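Local coordinates for phosphate-binding protein PstS (Borrelia burgdorferi, PDB 4N13) that binds inorganic phosphate with micromolar affinity as the solute-binding lipoprotein of an ABC-type phosphate importer, at residues L146-I151 / A158-D163. Numbering follows the deposited sequence.
Sequences LLLNKI and AQFRQD. With EDO (1,2-ethanediol), chain F.
L148 points a single methyl, CD1, squarely over the face of the F160 ring. The carbon sits 3.6 Å from the ring centroid and only 4° off the normal, a CH-pi contact so well centred that all six ring carbons lie at nearly equal range. Leucine and phenylalanine side chains meet at about a right angle, the one ending where the other presents its face. With CG beside the backbone N (chi1 -67°) and the chain then extended (chi2 175°), L148 runs outward from the helix and brings CD1 across to the aromatic ring.

Nearer the backbone, the CB of A158 comes to 3.5 Å from L148 O and also touches N149 OD1, while the CB atoms of L148 and A158 stand 4.2 Å apart. K144, five residues before N149 on the same helix, bonds through NZ to both N149 OD1 and A158 O, so one lysine ties the asparagine to the loop backbone.

In this class II periplasmic-binding-protein fold, helix 138-151 thus packs against the loop that leads on to strand 165-167. The F160 side chain lies about 8 Å from that of S137, a probable phosphate ligand judging from related proteins. Its ring meets that of Y140, and the side chain also touches I143 of the helix and F130 and N132 of strand 129-133, while L147 packs on L107 and L111 of helix 104-111.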
ATOM      1  N   LEU A 146      -5.056   7.053  -2.004  1.00 11.57           N
ATOM      2  CA  LEU A 146      -5.833   6.524  -0.886  1.00 12.69           C
ATOM      3  C   LEU A 146      -6.509   7.620  -0.084  1.00 13.40           C
ATOM      4  O   LEU A 146      -7.558   7.396   0.504  1.00 16.15           O
ATOM      5  CB  LEU A 146      -4.939   5.717   0.052  1.00 13.43           C
ATOM      6  CG  LEU A 146      -4.423   4.401  -0.516  1.00 15.31           C
ATOM      7  CD1 LEU A 146      -3.323   3.893   0.401  1.00 14.73           C
ATOM      8  CD2 LEU A 146      -5.546   3.374  -0.673  1.00 18.68           C
ATOM      9  N   LEU A 147      -5.883   8.791  -0.021  1.00 12.01           N
ATOM     10  CA  LEU A 147      -6.394   9.874   0.794  1.00 11.71           C
ATOM     11  C   LEU A 147      -6.879  11.038  -0.060  1.00 11.84           C
ATOM     12  O   LEU A 147      -8.068  11.323  -0.080  1.00 13.88           O
ATOM     13  CB  LEU A 147      -5.357  10.325   1.840  1.00 13.33           C
ATOM     14  CG  LEU A 147      -5.242   9.430   3.066  1.00 14.26           C
ATOM     15  CD1 LEU A 147      -3.965   9.674   3.845  1.00 14.34           C
ATOM     16  CD2 LEU A 147      -6.455   9.667   3.949  1.00 16.28           C
ATOM     17  N   LEU A 148      -5.988  11.710  -0.778  1.00 10.30           N
ATOM     18  CA  LEU A 148      -6.368  12.945  -1.442  1.00 10.10           C
ATOM     19  C   LEU A 148      -7.462  12.734  -2.472  1.00  9.23           C
ATOM     20  O   LEU A 148      -8.439  13.488  -2.495  1.00 10.80           O
ATOM     21  CB  LEU A 148      -5.155  13.588  -2.116  1.00 10.93           C
ATOM     22  CG  LEU A 148      -4.081  14.116  -1.168  1.00 14.05           C
ATOM     23  CD1 LEU A 148      -2.865  14.628  -1.945  1.00 16.60           C
ATOM     24  CD2 LEU A 148      -4.629  15.229  -0.295  1.00 16.60           C
ATOM     25  N   ASN A 149      -7.290  11.730  -3.328  1.00 10.13           N
ATOM     26  CA  ASN A 149      -8.229  11.521  -4.424  1.00 12.12           C
ATOM     27  C   ASN A 149      -9.578  11.001  -3.951  1.00 14.62           C
ATOM     28  O   ASN A 149     -10.559  11.133  -4.654  1.00 17.53           O
ATOM     29  CB  ASN A 149      -7.652  10.562  -5.465  1.00 13.00           C
ATOM     30  CG  ASN A 149      -6.521  11.174  -6.253  1.00 15.48           C
ATOM     31  OD1 ASN A 149      -6.250  12.370  -6.155  1.00 18.10           O
ATOM     32  ND2 ASN A 149      -5.849  10.351  -7.048  1.00 16.30           N
ATOM     33  N   LYS A 150      -9.628  10.416  -2.759  1.00 14.56           N
ATOM     34  CA  LYS A 150     -10.885   9.905  -2.219  1.00 15.07           C
ATOM     35  C   LYS A 150     -11.617  10.939  -1.374  1.00 15.33           C
ATOM     36  O   LYS A 150     -12.841  10.991  -1.374  1.00 18.38           O
ATOM     37  CB  LYS A 150     -10.649   8.630  -1.416  1.00 17.68           C
ATOM     38  CG  LYS A 150     -10.091   7.510  -2.285  1.00 19.96           C
ATOM     39  CD  LYS A 150     -10.241   6.146  -1.656  1.00 22.08           C
ATOM     40  CE  LYS A 150      -9.586   5.083  -2.505  1.00 23.63           C
ATOM     41  NZ  LYS A 150      -9.781   3.731  -1.928  1.00 25.53           N
ATOM     42  N   ILE A 151     -10.873  11.785  -0.671  1.00 12.86           N
ATOM     43  CA  ILE A 151     -11.506  12.736   0.235  1.00 12.60           C
ATOM     44  C   ILE A 151     -12.019  13.978  -0.502  1.00 11.24           C
ATOM     45  O   ILE A 151     -13.054  14.529  -0.138  1.00 12.50           O
ATOM     46  CB  ILE A 151     -10.529  13.165   1.368  1.00 14.56           C
ATOM     47  CG1 ILE A 151     -10.268  12.036   2.372  1.00 20.80           C
ATOM     48  CG2 ILE A 151     -11.043  14.390   2.088  1.00 16.45           C
ATOM     49  CD1 ILE A 151     -11.459  11.594   3.112  1.00 23.17           C
ATOM     50  N   ALA A 158      -7.340  17.996  -4.587  1.00 12.80           N
ATOM     51  CA  ALA A 158      -6.655  16.726  -4.322  1.00 13.72           C
ATOM     52  C   ALA A 158      -5.189  16.815  -4.742  1.00 16.27           C
ATOM     53  O   ALA A 158      -4.680  15.947  -5.474  1.00 20.68           O
ATOM     54  CB  ALA A 158      -7.337  15.586  -5.074  1.00 14.90           C
ATOM     55  N   GLN A 159      -4.536  17.895  -4.340  1.00 15.82           N
ATOM     56  CA  GLN A 159      -3.123  18.078  -4.565  1.00 14.92           C
ATOM     57  C   GLN A 159      -2.441  18.301  -3.227  1.00 12.26           C
ATOM     58  O   GLN A 159      -3.026  18.869  -2.307  1.00 12.12           O
ATOM     59  CB  GLN A 159      -2.888  19.272  -5.484  1.00 18.28           C
ATOM     60  CG  GLN A 159      -3.507  19.106  -6.862  1.00 22.56           C
ATOM     61  CD  GLN A 159      -3.112  17.798  -7.547  1.00 26.49           C
ATOM     62  OE1 GLN A 159      -1.942  17.398  -7.530  1.00 28.69           O
ATOM     63  NE2 GLN A 159      -4.093  17.125  -8.154  1.00 26.53           N
ATOM     64  N   PHE A 160      -1.205  17.839  -3.109  1.00 11.90           N
ATOM     65  CA  PHE A 160      -0.455  18.030  -1.883  1.00 11.45           C
ATOM     66  C   PHE A 160      -0.134  19.515  -1.665  1.00 11.48           C
ATOM     67  O   PHE A 160       0.118  20.269  -2.613  1.00 13.07           O
ATOM     68  CB  PHE A 160       0.864  17.257  -1.938  1.00 10.64           C
ATOM     69  CG  PHE A 160       0.746  15.770  -1.691  1.00  9.35           C
ATOM     70  CD1 PHE A 160       0.513  15.270  -0.435  1.00  9.14           C
ATOM     71  CD2 PHE A 160       0.925  14.882  -2.733  1.00 10.33           C
ATOM     72  CE1 PHE A 160       0.458  13.904  -0.222  1.00  9.89           C
ATOM     73  CE2 PHE A 160       0.874  13.529  -2.517  1.00  9.14           C
ATOM     74  CZ  PHE A 160       0.649  13.043  -1.251  1.00 10.21           C
ATOM     75  N   ARG A 161      -0.141  19.912  -0.392  1.00 11.75           N
ATOM     76  CA  ARG A 161       0.395  21.192   0.061  1.00 12.49           C
ATOM     77  C   ARG A 161       1.722  21.403  -0.640  1.00 14.73           C
ATOM     78  O   ARG A 161       2.586  20.542  -0.607  1.00 15.23           O
ATOM     79  CB  ARG A 161       0.566  21.151   1.588  1.00 13.41           C
ATOM     80  CG  ARG A 161       1.114  22.401   2.190  1.00 13.56           C
ATOM     81  CD  ARG A 161       1.182  22.293   3.695  1.00 13.27           C
ATOM     82  NE  ARG A 161       1.992  23.394   4.210  1.00 15.91           N
ATOM     83  CZ  ARG A 161       2.351  23.552   5.483  1.00 15.39           C
ATOM     84  NH1 ARG A 161       1.953  22.680   6.399  1.00 13.40           N
ATOM     85  NH2 ARG A 161       3.132  24.574   5.829  1.00 18.78           N
ATOM     86  N   GLN A 162       1.875  22.544  -1.300  1.00 16.88           N
ATOM     87  CA  GLN A 162       2.995  22.735  -2.217  1.00 18.69           C
ATOM     88  C   GLN A 162       4.312  23.061  -1.524  1.00 19.10           C
ATOM     89  O   GLN A 162       5.374  22.830  -2.096  1.00 20.51           O
ATOM     90  CB  GLN A 162       2.646  23.790  -3.273  1.00 22.38           C
ATOM     91  CG  GLN A 162       1.608  23.308  -4.281  1.00 27.25           C
ATOM     92  CD  GLN A 162       2.062  22.066  -5.051  1.00 30.37           C
ATOM     93  OE1 GLN A 162       2.973  22.129  -5.888  1.00 32.38           O
ATOM     94  NE2 GLN A 162       1.420  20.933  -4.778  1.00 30.92           N
ATOM     95  N   ASP A 163       4.253  23.567  -0.291  1.00 17.94           N
ATOM     96  CA  ASP A 163       5.466  23.861   0.453  1.00 19.50           C
ATOM     97  C   ASP A 163       5.836  22.758   1.447  1.00 18.88           C
ATOM     98  O   ASP A 163       6.439  23.033   2.482  1.00 22.48           O
ATOM     99  CB  ASP A 163       5.365  25.215   1.170  1.00 21.86           C
ATOM    100  CG  ASP A 163       4.279  25.249   2.220  1.00 23.54           C
ATOM    101  OD1 ASP A 163       3.231  24.613   2.006  1.00 25.13           O
ATOM    102  OD2 ASP A 163       4.470  25.917   3.264  1.00 25.53           O
TER
HETATM  103  C1  EDO F 305       4.724  18.825  -3.213  1.00 22.01           C
HETATM  104  O1  EDO F 305       4.290  17.468  -3.380  1.00 21.58           O
HETATM  105  C2  EDO F 305       5.405  19.047  -1.863  1.00 20.34           C
HETATM  106  O2  EDO F 305       4.539  18.697  -0.779  1.00 16.76           O